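Long-range contacts in chitooligosaccharide oxidase (Gibberella zeae, PDB 6Y0R), which oxidises the C1 hydroxyl of chitooligosaccharides to the lactone on a bicovalently bound FAD, reducing molecular oxygen to hydrogen peroxide: residues Val171-Gly176 against Thr382-Ser387; Thr266-Val271 against Trp373-Ile378; Glu25-Cys30 against His83-Ser88. All blocks are in the same frame, centred on the assembly; numbering follows the deposited sequence.

Interaction 1: Val171-Gly176 against Thr382-Ser387; sequences VARKHG and TYSAVS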
ATOM      1  N   VAL A 171      -9.141  -8.772  -4.531  1.00 15.84           N
ATOM      2  CA  VAL A 171      -8.894 -10.070  -5.205  1.00 16.73           C
ATOM      3  C   VAL A 171      -7.476 -10.557  -4.938  1.00 16.01           C
ATOM      4  O   VAL A 171      -6.972 -11.348  -5.764  1.00 15.91           O
ATOM      5  CB  VAL A 171      -9.217 -10.019  -6.707  1.00 17.35           C
ATOM      6  CG1 VAL A 171     -10.720  -9.806  -6.901  1.00 16.80           C
ATOM      7  CG2 VAL A 171      -8.390  -9.017  -7.481  1.00 17.67           C
ATOM      8  N   ALA A 172      -6.830 -10.105  -3.862  1.00 14.54           N
ATOM      9  CA  ALA A 172      -5.428 -10.477  -3.573  1.00 14.94           C
ATOM     10  C   ALA A 172      -5.276 -12.004  -3.483  1.00 15.13           C
ATOM     11  O   ALA A 172      -4.252 -12.533  -3.924  1.00 15.75           O
ATOM     12  CB  ALA A 172      -4.992  -9.810  -2.283  1.00 15.83           C
ATOM     13  N   ARG A 173      -6.189 -12.693  -2.831  1.00 15.60           N
ATOM     14  CA  ARG A 173      -5.949 -14.128  -2.565  1.00 15.57           C
ATOM     15  C   ARG A 173      -6.061 -14.876  -3.888  1.00 15.41           C
ATOM     16  O   ARG A 173      -5.446 -15.942  -3.987  1.00 15.31           O
ATOM     17  CB  ARG A 173      -6.874 -14.687  -1.505  1.00 15.53           C
ATOM     18  CG  ARG A 173      -6.620 -14.053  -0.144  1.00 15.16           C
ATOM     19  CD  ARG A 173      -7.397 -14.674   0.987  1.00 15.96           C
ATOM     20  NE  ARG A 173      -6.943 -16.022   1.337  1.00 16.09           N
ATOM     21  CZ  ARG A 173      -7.513 -17.148   0.966  1.00 16.25           C
ATOM     22  NH1 ARG A 173      -8.562 -17.144   0.162  1.00 16.77           N
ATOM     23  NH2 ARG A 173      -7.010 -18.284   1.408  1.00 17.75           N
ATOM     24  N   LYS A 174      -6.749 -14.334  -4.889  1.00 16.06           N
ATOM     25  CA  LYS A 174      -6.793 -15.035  -6.209  1.00 16.30           C
ATOM     26  C   LYS A 174      -5.633 -14.619  -7.109  1.00 17.77           C
ATOM     27  O   LYS A 174      -5.074 -15.489  -7.822  1.00 20.51           O
ATOM     28  CB  LYS A 174      -8.118 -14.764  -6.899  1.00 15.71           C
ATOM     29  CG  LYS A 174      -8.295 -15.478  -8.227  1.00 17.83           C
ATOM     30  CD  LYS A 174      -8.430 -16.987  -8.062  1.00 19.33           C
ATOM     31  CE  LYS A 174      -8.503 -17.672  -9.412  1.00 22.23           C
ATOM     32  NZ  LYS A 174      -8.865 -19.086  -9.233  1.00 24.78           N
ATOM     33  N   HIS A 175      -5.272 -13.343  -7.131  1.00 17.85           N
ATOM     34  CA  HIS A 175      -4.362 -12.800  -8.171  1.00 17.55           C
ATOM     35  C   HIS A 175      -3.064 -12.239  -7.574  1.00 19.27           C
ATOM     36  O   HIS A 175      -2.160 -11.938  -8.336  1.00 21.53           O
ATOM     37  CB  HIS A 175      -5.069 -11.760  -9.031  1.00 19.20           C
ATOM     38  CG  HIS A 175      -6.137 -12.344  -9.896  1.00 20.97           C
ATOM     39  ND1 HIS A 175      -5.846 -13.209 -10.943  1.00 21.73           N
ATOM     40  CD2 HIS A 175      -7.479 -12.231  -9.843  1.00 20.84           C
ATOM     41  CE1 HIS A 175      -7.009 -13.571 -11.516  1.00 22.13           C
ATOM     42  NE2 HIS A 175      -8.022 -13.014 -10.843  1.00 22.30           N
ATOM     43  N   GLY A 176      -2.961 -12.171  -6.256  1.00 17.22           N
ATOM     44  CA  GLY A 176      -1.739 -11.730  -5.575  1.00 16.48           C
ATOM     45  C   GLY A 176      -1.759 -10.263  -5.232  1.00 16.66           C
ATOM     46  O   GLY A 176      -2.776  -9.578  -5.474  1.00 17.97           O
ATOM     47  N   THR A 382      -3.906 -21.850   2.467  1.00 15.43           N
ATOM     48  CA  THR A 382      -3.460 -22.858   1.487  1.00 16.61           C
ATOM     49  C   THR A 382      -3.523 -22.323   0.055  1.00 15.75           C
ATOM     50  O   THR A 382      -2.526 -22.518  -0.692  1.00 17.02           O
ATOM     51  CB  THR A 382      -4.344 -24.093   1.627  1.00 17.19           C
ATOM     52  OG1 THR A 382      -4.294 -24.531   2.981  1.00 17.44           O
ATOM     53  CG2 THR A 382      -3.873 -25.194   0.692  1.00 16.82           C
ATOM     54  N   TYR A 383      -4.642 -21.714  -0.345  1.00 14.88           N
ATOM     55  CA  TYR A 383      -4.903 -21.337  -1.753  1.00 15.79           C
ATOM     56  C   TYR A 383      -4.553 -19.884  -2.073  1.00 17.21           C
ATOM     57  O   TYR A 383      -4.707 -19.496  -3.224  1.00 17.57           O
ATOM     58  CB  TYR A 383      -6.345 -21.672  -2.134  1.00 14.32           C
ATOM     59  CG  TYR A 383      -6.615 -23.144  -2.017  1.00 14.23           C
ATOM     60  CD1 TYR A 383      -6.022 -24.045  -2.877  1.00 15.66           C
ATOM     61  CD2 TYR A 383      -7.405 -23.633  -1.017  1.00 14.59           C
ATOM     62  CE1 TYR A 383      -6.240 -25.403  -2.735  1.00 15.03           C
ATOM     63  CE2 TYR A 383      -7.673 -24.984  -0.877  1.00 16.32           C
ATOM     64  CZ  TYR A 383      -7.045 -25.877  -1.727  1.00 15.94           C
ATOM     65  OH  TYR A 383      -7.271 -27.245  -1.581  1.00 17.60           O
ATOM     66  N   SER A 384      -4.012 -19.107  -1.130  1.00 14.68           N
ATOM     67  CA  SER A 384      -3.736 -17.674  -1.385  1.00 15.40           C
ATOM     68  C   SER A 384      -2.563 -17.451  -2.346  1.00 16.48           C
ATOM     69  O   SER A 384      -1.450 -17.974  -2.152  1.00 16.78           O
ATOM     70  CB  SER A 384      -3.457 -16.964  -0.094  1.00 15.45           C
ATOM     71  OG  SER A 384      -3.018 -15.661  -0.409  1.00 16.36           O
ATOM     72  N   ALA A 385      -2.760 -16.605  -3.339  1.00 17.51           N
ATOM     73  CA  ALA A 385      -1.707 -16.145  -4.270  1.00 15.67           C
ATOM     74  C   ALA A 385      -0.704 -15.250  -3.557  1.00 15.03           C
ATOM     75  O   ALA A 385       0.475 -15.195  -4.014  1.00 18.47           O
ATOM     76  CB  ALA A 385      -2.354 -15.434  -5.410  1.00 16.68           C
ATOM     77  N   VAL A 386      -1.130 -14.549  -2.498  1.00 16.44           N
ATOM     78  CA  VAL A 386      -0.176 -13.653  -1.765  1.00 15.74           C
ATOM     79  C   VAL A 386       0.885 -14.523  -1.100  1.00 17.65           C
ATOM     80  O   VAL A 386       2.065 -14.115  -1.059  1.00 18.19           O
ATOM     81  CB  VAL A 386      -0.915 -12.733  -0.779  1.00 15.69           C
ATOM     82  CG1 VAL A 386       0.088 -11.944   0.071  1.00 16.60           C
ATOM     83  CG2 VAL A 386      -1.828 -11.796  -1.540  1.00 16.10           C
ATOM     84  N   SER A 387       0.491 -15.654  -0.533  1.00 17.69           N
ATOM     85  CA  SER A 387       1.419 -16.486   0.275  1.00 19.57           C
ATOM     86  C   SER A 387       1.942 -17.641  -0.576  1.00 21.98           C
ATOM     87  O   SER A 387       2.582 -18.557   0.017  1.00 23.84           O
ATOM     88  CB  SER A 387       0.806 -16.909   1.585  1.00 20.77           C
ATOM     89  OG  SER A 387      -0.490 -17.440   1.406  1.00 22.92           O
TER
HETATM   90  O   HOH W   1      -6.862 -21.270   1.552  1.00 17.65           O
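Arg173, in the short helix 172-175, lays its long side chain against Ser384 while its carbonyl takes the backbone N-H of Ala385. That backbone bond, Ala385 N to Arg173 O, is 2.8 Å long and nearly straight (166° at the hydrogen). The same oxygen, Arg173 O, lies 3.6 Å from Ser384 CA in a CA-H...O contact. Further out, the arginine chain bends at chi3 (70°) and turns its guanidinium over the serine: Ser384 CA lies over one face, offset toward the rim, and Ser384 CB is 3.9 Å from Arg173 NE. At the group's edge, water 1 accepts from Arg173 NH2 (3.0 Å) and from Tyr383 N, bridging the two segments. NE donates to Gly380 O, NH1 to Pro262 O and Ile265 O.

Ala385 points its methyl into the end of the helix, with Ala385 CB 3.4 Å from Gly176 N. Beside it, Val386 CG2 meets the backbone of the helix 3.5 Å from Ala172 O and the methyl Ala172 CB at 3.8 Å. Ser384 OG bonds to Thr379 O and also takes a weak bond from Val386 N.

The contact joins the FAD-binding region, with the Ala172 side chain about 8 Å from the flavin cofactor, to the loop following strand 371-378. Arg173 works at both ends, its main-chain O taking the Ala385 N-H and its buried guanidinium giving N-H groups to main-chain carbonyls and a water. Between the segments this amounts to one direct backbone bond and one water bridge, with methyls packed on the end of helix 172-175, apart from the cation.

Interaction 2: Thr266-Val271 against Trp373-Ile378; sequences TMQMGV and WLQMDI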
ATOM      1  N   THR A 266     -11.490 -13.002  -0.767  1.00 15.60           N
ATOM      2  CA  THR A 266     -10.595 -12.125  -0.003  1.00 15.63           C
ATOM      3  C   THR A 266     -11.476 -11.397   1.000  1.00 16.23           C
ATOM      4  O   THR A 266     -12.525 -10.892   0.588  1.00 16.36           O
ATOM      5  CB  THR A 266      -9.753 -11.212  -0.896  1.00 16.51           C
ATOM      6  OG1 THR A 266      -8.935 -11.962  -1.812  1.00 17.38           O
ATOM      7  CG2 THR A 266      -8.864 -10.313  -0.061  1.00 18.01           C
ATOM      8  N   MET A 267     -11.130 -11.413   2.279  1.00 14.81           N
ATOM      9  CA  MET A 267     -12.001 -10.742   3.237  1.00 15.94           C
ATOM     10  C   MET A 267     -11.218 -10.280   4.449  1.00 14.58           C
ATOM     11  O   MET A 267     -10.033 -10.689   4.639  1.00 17.36           O
ATOM     12  CB  MET A 267     -13.160 -11.638   3.683  1.00 18.88           C
ATOM     13  CG  MET A 267     -12.779 -12.838   4.443  1.00 19.94           C
ATOM     14  SD  MET A 267     -14.374 -13.745   4.757  1.00 23.81           S
ATOM     15  CE  MET A 267     -15.478 -12.393   5.086  1.00 37.28           C
ATOM     16  N   GLN A 268     -11.884  -9.430   5.199  1.00 15.78           N
ATOM     17  CA  GLN A 268     -11.275  -8.761   6.357  1.00 15.88           C
ATOM     18  C   GLN A 268     -12.302  -8.559   7.472  1.00 15.49           C
ATOM     19  O   GLN A 268     -13.502  -8.472   7.205  1.00 15.81           O
ATOM     20  CB  GLN A 268     -10.643  -7.455   5.879  1.00 18.43           C
ATOM     21  CG  GLN A 268     -11.665  -6.490   5.348  1.00 21.02           C
ATOM     22  CD  GLN A 268     -11.057  -5.247   4.731  1.00 29.93           C
ATOM     23  OE1 GLN A 268      -9.849  -4.997   4.796  1.00 37.39           O
ATOM     24  NE2 GLN A 268     -11.909  -4.505   4.030  1.00 33.79           N
ATOM     25  N   MET A 269     -11.777  -8.387   8.674  1.00 14.84           N
ATOM     26  CA  MET A 269     -12.556  -8.072   9.859  1.00 14.81           C
ATOM     27  C   MET A 269     -12.285  -6.611  10.214  1.00 16.39           C
ATOM     28  O   MET A 269     -11.099  -6.265  10.422  1.00 17.17           O
ATOM     29  CB  MET A 269     -12.175  -8.979  11.019  1.00 16.75           C
ATOM     30  CG  MET A 269     -12.990  -8.693  12.262  1.00 18.84           C
ATOM     31  SD  MET A 269     -14.680  -9.293  12.222  1.00 20.52           S
ATOM     32  CE  MET A 269     -14.440 -11.056  12.055  1.00 18.52           C
ATOM     33  N   GLY A 270     -13.325  -5.782  10.265  1.00 16.65           N
ATOM     34  CA  GLY A 270     -13.179  -4.403  10.748  1.00 17.31           C
ATOM     35  C   GLY A 270     -13.552  -4.321  12.223  1.00 19.37           C
ATOM     36  O   GLY A 270     -14.474  -5.067  12.662  1.00 18.26           O
ATOM     37  N   VAL A 271     -12.829  -3.522  13.022  1.00 17.67           N
ATOM     38  CA  VAL A 271     -13.078  -3.408  14.484  1.00 17.31           C
ATOM     39  C   VAL A 271     -12.992  -1.929  14.819  1.00 18.82           C
ATOM     40  O   VAL A 271     -12.051  -1.281  14.361  1.00 18.28           O
ATOM     41  CB  VAL A 271     -12.095  -4.235  15.319  1.00 17.47           C
ATOM     42  CG1 VAL A 271     -12.515  -4.204  16.778  1.00 19.96           C
ATOM     43  CG2 VAL A 271     -11.948  -5.695  14.817  1.00 18.43           C
ATOM     44  N   TRP A 373      -9.752   2.812  14.468  1.00 19.18           N
ATOM     45  CA  TRP A 373     -10.357   1.589  13.872  1.00 17.58           C
ATOM     46  C   TRP A 373      -9.217   0.682  13.441  1.00 16.91           C
ATOM     47  O   TRP A 373      -8.056   1.130  13.367  1.00 16.90           O
ATOM     48  CB  TRP A 373     -11.283   1.855  12.688  1.00 17.44           C
ATOM     49  CG  TRP A 373     -10.714   2.677  11.583  1.00 18.34           C
ATOM     50  CD1 TRP A 373     -10.847   4.021  11.432  1.00 22.80           C
ATOM     51  CD2 TRP A 373      -9.956   2.221  10.442  1.00 18.81           C
ATOM     52  NE1 TRP A 373     -10.225   4.437  10.289  1.00 21.08           N
ATOM     53  CE2 TRP A 373      -9.654   3.355   9.668  1.00 19.54           C
ATOM     54  CE3 TRP A 373      -9.416   0.998  10.063  1.00 21.27           C
ATOM     55  CZ2 TRP A 373      -8.922   3.294   8.483  1.00 21.67           C
ATOM     56  CZ3 TRP A 373      -8.653   0.931   8.908  1.00 21.17           C
ATOM     57  CH2 TRP A 373      -8.394   2.075   8.140  1.00 20.89           C
ATOM     58  N   LEU A 374      -9.526  -0.575  13.151  1.00 15.64           N
ATOM     59  CA  LEU A 374      -8.486  -1.483  12.630  1.00 17.07           C
ATOM     60  C   LEU A 374      -9.156  -2.460  11.682  1.00 15.32           C
ATOM     61  O   LEU A 374     -10.381  -2.591  11.706  1.00 15.35           O
ATOM     62  CB  LEU A 374      -7.731  -2.179  13.750  1.00 19.25           C
ATOM     63  CG  LEU A 374      -8.559  -3.116  14.615  1.00 19.65           C
ATOM     64  CD1 LEU A 374      -8.534  -4.531  14.052  1.00 19.20           C
ATOM     65  CD2 LEU A 374      -8.034  -3.095  16.044  1.00 22.65           C
ATOM     66  N   GLN A 375      -8.338  -3.029  10.811  1.00 16.11           N
ATOM     67  CA  GLN A 375      -8.772  -4.113   9.920  1.00 17.66           C
ATOM     68  C   GLN A 375      -7.849  -5.288  10.174  1.00 16.90           C
ATOM     69  O   GLN A 375      -6.638  -5.110  10.436  1.00 18.69           O
ATOM     70  CB  GLN A 375      -8.749  -3.731   8.438  1.00 19.68           C
ATOM     71  CG  GLN A 375      -9.595  -2.548   8.048  1.00 23.99           C
ATOM     72  CD  GLN A 375      -9.089  -2.012   6.724  1.00 28.70           C
ATOM     73  OE1 GLN A 375      -7.881  -1.984   6.449  1.00 30.55           O
ATOM     74  NE2 GLN A 375     -10.017  -1.616   5.880  1.00 32.11           N
ATOM     75  N   MET A 376      -8.422  -6.471  10.161  1.00 15.71           N
ATOM     76  CA  MET A 376      -7.655  -7.727  10.152  1.00 16.00           C
ATOM     77  C   MET A 376      -7.938  -8.478   8.847  1.00 16.84           C
ATOM     78  O   MET A 376      -9.052  -8.969   8.675  1.00 15.49           O
ATOM     79  CB  MET A 376      -8.018  -8.613  11.338  1.00 17.22           C
ATOM     80  CG  MET A 376      -7.165  -9.827  11.380  1.00 19.78           C
ATOM     81  SD  MET A 376      -7.470 -10.814  12.818  1.00 24.25           S
ATOM     82  CE  MET A 376      -9.017 -11.552  12.368  1.00 23.93           C
ATOM     83  N   ASP A 377      -6.971  -8.482   7.939  1.00 16.03           N
ATOM     84  CA  ASP A 377      -7.130  -9.033   6.580  1.00 17.85           C
ATOM     85  C   ASP A 377      -6.564 -10.452   6.579  1.00 18.42           C
ATOM     86  O   ASP A 377      -5.465 -10.636   7.082  1.00 16.74           O
ATOM     87  CB  ASP A 377      -6.399  -8.176   5.553  1.00 19.25           C
ATOM     88  CG  ASP A 377      -6.670  -6.674   5.581  1.00 25.46           C
ATOM     89  OD1 ASP A 377      -7.733  -6.280   6.038  1.00 29.98           O
ATOM     90  OD2 ASP A 377      -5.747  -5.897   5.176  1.00 28.33           O
ATOM     91  N   ILE A 378      -7.241 -11.404   5.930  1.00 17.27           N
ATOM     92  CA  ILE A 378      -6.623 -12.738   5.684  1.00 18.88           C
ATOM     93  C   ILE A 378      -5.805 -12.611   4.404  1.00 18.07           C
ATOM     94  O   ILE A 378      -6.409 -12.392   3.313  1.00 21.54           O
ATOM     95  CB  ILE A 378      -7.701 -13.850   5.588  1.00 20.39           C
ATOM     96  CG1 ILE A 378      -8.528 -13.900   6.865  1.00 23.28           C
ATOM     97  CG2 ILE A 378      -6.988 -15.158   5.301  1.00 21.99           C
ATOM     98  CD1 ILE A 378      -9.938 -14.415   6.687  1.00 28.91           C
TER
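Gln268 and Asp377 face each other as a non-hydrogen-bonded antiparallel pair, their side chains side by side and pointing the same way, the amide and carboxylate planes 45° apart. Gln268 OE1 approaches Asp377 OD1 to 2.8 Å, but as modelled both are acceptors and this is not a hydrogen bond; Gln268 NE2 turns to Asp279 instead. Gln268 gets there with CG between the backbone N and the carbonyl carbon (chi1 64°) and an extended chain beyond. Gln375 slants across it, their planes 37° apart. This face is the polar one, with the Gln375 side chain about 7 Å from the bound FAD.

The other face is apolar. Val271 and Leu374 run alongside one another, Val271 CG2 to Leu374 CD1 at 3.7 Å. Met269 CB and Met376 CB are 4.2 Å apart. At the far end, Met267 CG rests 3.9 Å from Ile378 CD1. Paired backbone bonds frame Met269 with Met376 and Val271 with Leu374, and Ile378 N donates to Met267 O.

These strands lie inside a seven-stranded antiparallel sheet, as in the substrate domain of related FAD-linked oxidases, flanked by strands 275-283 and 403-411. Helix 247-260 covers the methionine face, Phe254 packing on Met267, Met269, Met376 and Ile378.

Interaction 3: Glu25-Cys30 against His83-Ser88; sequences EAVNSC and HGVAIS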
ATOM      1  N   GLU A  25      18.668  28.052  -4.607  1.00 69.51           N
ATOM      2  CA  GLU A  25      18.994  26.648  -4.970  1.00 63.64           C
ATOM      3  C   GLU A  25      19.777  26.662  -6.285  1.00 61.35           C
ATOM      4  O   GLU A  25      19.216  27.118  -7.314  1.00 56.84           O
ATOM      5  CB  GLU A  25      17.729  25.790  -5.125  1.00 61.62           C
ATOM      6  CG  GLU A  25      16.740  25.880  -3.964  1.00 69.16           C
ATOM      7  CD  GLU A  25      17.159  25.214  -2.662  1.00 69.17           C
ATOM      8  OE1 GLU A  25      16.363  25.264  -1.695  1.00 69.07           O
ATOM      9  OE2 GLU A  25      18.273  24.648  -2.616  1.00 66.73           O
ATOM     10  N   ALA A  26      21.025  26.191  -6.259  1.00 55.13           N
ATOM     11  CA  ALA A  26      21.729  25.757  -7.483  1.00 50.93           C
ATOM     12  C   ALA A  26      20.868  24.656  -8.128  1.00 43.29           C
ATOM     13  O   ALA A  26      20.849  24.581  -9.381  1.00 38.46           O
ATOM     14  CB  ALA A  26      23.143  25.303  -7.177  1.00 48.24           C
ATOM     15  N   VAL A  27      20.151  23.849  -7.320  1.00 41.88           N
ATOM     16  CA  VAL A  27      19.369  22.698  -7.864  1.00 36.94           C
ATOM     17  C   VAL A  27      18.210  23.261  -8.695  1.00 34.44           C
ATOM     18  O   VAL A  27      18.014  22.776  -9.807  1.00 33.45           O
ATOM     19  CB  VAL A  27      18.939  21.670  -6.796  1.00 39.15           C
ATOM     20  CG1 VAL A  27      18.003  22.226  -5.733  1.00 38.34           C
ATOM     21  CG2 VAL A  27      18.339  20.447  -7.456  1.00 39.83           C
ATOM     22  N   ASN A  28      17.536  24.313  -8.236  1.00 37.47           N
ATOM     23  CA  ASN A  28      16.437  24.948  -9.014  1.00 41.87           C
ATOM     24  C   ASN A  28      16.985  25.515 -10.332  1.00 44.80           C
ATOM     25  O   ASN A  28      16.410  25.187 -11.380  1.00 39.59           O
ATOM     26  CB  ASN A  28      15.672  25.991  -8.203  1.00 45.74           C
ATOM     27  CG  ASN A  28      14.510  25.370  -7.465  1.00 47.81           C
ATOM     28  OD1 ASN A  28      13.517  24.953  -8.090  1.00 44.78           O
ATOM     29  ND2 ASN A  28      14.646  25.279  -6.149  1.00 44.62           N
ATOM     30  N   SER A  29      18.085  26.275 -10.314  1.00 47.80           N
ATOM     31  CA  SER A  29      18.662  26.857 -11.556  1.00 43.66           C
ATOM     32  C   SER A  29      19.120  25.726 -12.481  1.00 39.27           C
ATOM     33  O   SER A  29      18.903  25.868 -13.683  1.00 42.68           O
ATOM     34  CB  SER A  29      19.741  27.879 -11.283  1.00 45.05           C
ATOM     35  OG  SER A  29      20.482  27.529 -10.132  1.00 51.81           O
ATOM     36  N   CYS A  30      19.631  24.608 -11.939  1.00 37.92           N
ATOM     37  CA  CYS A  30      20.006  23.394 -12.717  1.00 33.83           C
ATOM     38  C   CYS A  30      18.761  22.892 -13.450  1.00 33.80           C
ATOM     39  O   CYS A  30      18.851  22.619 -14.642  1.00 32.94           O
ATOM     40  CB  CYS A  30      20.603  22.275 -11.856  1.00 32.98           C
ATOM     41  SG  CYS A  30      21.125  20.819 -12.809  1.00 37.87           S
ATOM     42  N   HIS A  83      24.146  17.954  -7.403  1.00 30.35           N
ATOM     43  CA  HIS A  83      24.151  18.901  -6.251  1.00 30.87           C
ATOM     44  C   HIS A  83      24.060  18.151  -4.911  1.00 29.41           C
ATOM     45  O   HIS A  83      24.023  18.830  -3.857  1.00 29.63           O
ATOM     46  CB  HIS A  83      23.059  19.968  -6.432  1.00 35.41           C
ATOM     47  CG  HIS A  83      23.298  20.861  -7.611  1.00 37.83           C
ATOM     48  ND1 HIS A  83      24.143  21.963  -7.548  1.00 40.34           N
ATOM     49  CD2 HIS A  83      22.849  20.804  -8.884  1.00 40.01           C
ATOM     50  CE1 HIS A  83      24.181  22.555  -8.725  1.00 45.10           C
ATOM     51  NE2 HIS A  83      23.405  21.862  -9.572  1.00 44.40           N
ATOM     52  N   GLY A  84      24.100  16.811  -4.943  1.00 28.52           N
ATOM     53  CA  GLY A  84      24.120  15.959  -3.745  1.00 27.97           C
ATOM     54  C   GLY A  84      22.871  16.134  -2.910  1.00 29.84           C
ATOM     55  O   GLY A  84      22.963  15.923  -1.685  1.00 33.54           O
ATOM     56  N   VAL A  85      21.727  16.424  -3.532  1.00 27.56           N
ATOM     57  CA  VAL A  85      20.441  16.575  -2.780  1.00 26.50           C
ATOM     58  C   VAL A  85      19.690  15.233  -2.838  1.00 23.86           C
ATOM     59  O   VAL A  85      19.653  14.592  -3.892  1.00 27.25           O
ATOM     60  CB  VAL A  85      19.561  17.750  -3.235  1.00 32.40           C
ATOM     61  CG1 VAL A  85      20.374  19.039  -3.354  1.00 33.51           C
ATOM     62  CG2 VAL A  85      18.826  17.455  -4.523  1.00 36.10           C
ATOM     63  N   ALA A  86      19.120  14.841  -1.708  1.00 21.24           N
ATOM     64  CA  ALA A  86      18.248  13.650  -1.607  1.00 20.04           C
ATOM     65  C   ALA A  86      17.088  13.856  -2.580  1.00 18.71           C
ATOM     66  O   ALA A  86      16.598  14.974  -2.700  1.00 20.03           O
ATOM     67  CB  ALA A  86      17.782  13.429  -0.186  1.00 19.91           C
ATOM     68  N   ILE A  87      16.676  12.766  -3.199  1.00 18.45           N
ATOM     69  CA  ILE A  87      15.646  12.753  -4.265  1.00 18.61           C
ATOM     70  C   ILE A  87      14.550  11.797  -3.797  1.00 17.68           C
ATOM     71  O   ILE A  87      14.893  10.676  -3.439  1.00 17.94           O
ATOM     72  CB  ILE A  87      16.211  12.310  -5.615  1.00 20.16           C
ATOM     73  CG1 ILE A  87      17.434  13.164  -6.011  1.00 20.27           C
ATOM     74  CG2 ILE A  87      15.106  12.341  -6.677  1.00 20.42           C
ATOM     75  CD1 ILE A  87      18.181  12.615  -7.151  1.00 21.69           C
ATOM     76  N   SER A  88      13.307  12.232  -3.942  1.00 19.33           N
ATOM     77  CA  SER A  88      12.100  11.434  -3.618  1.00 19.35           C
ATOM     78  C   SER A  88      11.112  11.597  -4.762  1.00 18.88           C
ATOM     79  O   SER A  88      10.850  12.762  -5.167  1.00 19.08           O
ATOM     80  CB  SER A  88      11.498  11.886  -2.329  1.00 21.41           C
ATOM     81  OG  SER A  88      12.372  11.627  -1.233  1.00 22.11           O
TER
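His83 closes over the first turn of helix 26-33, touching Ala26, Val27 and Cys30 with one imidazole. His83 CB starts 4.5 Å from Val27 CB. With CG anti to the carbonyl carbon (chi1 -65°) and the ring swung roughly square to that bond, the imidazole is laid along the helix backbone. One ring face is covered by the peptide link between Ala26 and Val27: Val27 N sits over the centre of the His83 ring, 4.2 Å above the plane, and Ala26 C is offset toward the rim.

Going round the ring, His83 ND1 meets Ala26 CB at 3.5 Å. His83 CE1 is closer still to that methyl, 3.3 Å from Ala26 CB, a tight fit. On the other side, His83 CD2 has Val27 CA at 4.1 Å and Cys30 CB a little nearer. At the tip, His83 NE2 comes 3.6 Å from Cys30 CB, which approaches the ring obliquely. Cys30 SG stands at the ring edge, 5.0 Å from the centroid of the His83 ring. Beyond the histidine, the chain turns at Gly84 in a Schellman motif that ends helix 70-83. This brings Val85 back toward helix 26-33, where Val85 CG2 touches Val27 CG2 at 4.2 Å.

Cys30 is also tied covalently to Cys79, one turn back in helix 70-83, so the disulfide and the imidazole pack next to each other and fasten the N-terminal helix to the same helix end. The contact lies at the surface; of the residues that meet, Val27 alone is buried. The two segments share no hydrogen bond: a peptide plane covers one face of the ring, with a methyl, a CB and a sulfur near it, so apart from the disulfide alongside, this junction depends on close van der Waals packing.

Interactions 1 and 2 touch: Thr266 OG1 of the strand pair probably accepts a hydrogen bond from Arg173 N, 3.0 Å away, and Arg173 CD packs on the carbonyl O of Ile378. Along the chain, interaction 2 is nested within the loop that interaction 1 closes. Interaction 2 is buried sheet core, held by regular backbone bonds with a polar and an apolar face; interaction 1 is partly buried and joins a helix of the FAD-binding region to a loop leaving that sheet, with charge and water involved. Interaction 3 lies on the opposite side of the chain's centre, its centre about 42 Å from the centres of both others, a surface contact of ring packing beside a disulfide.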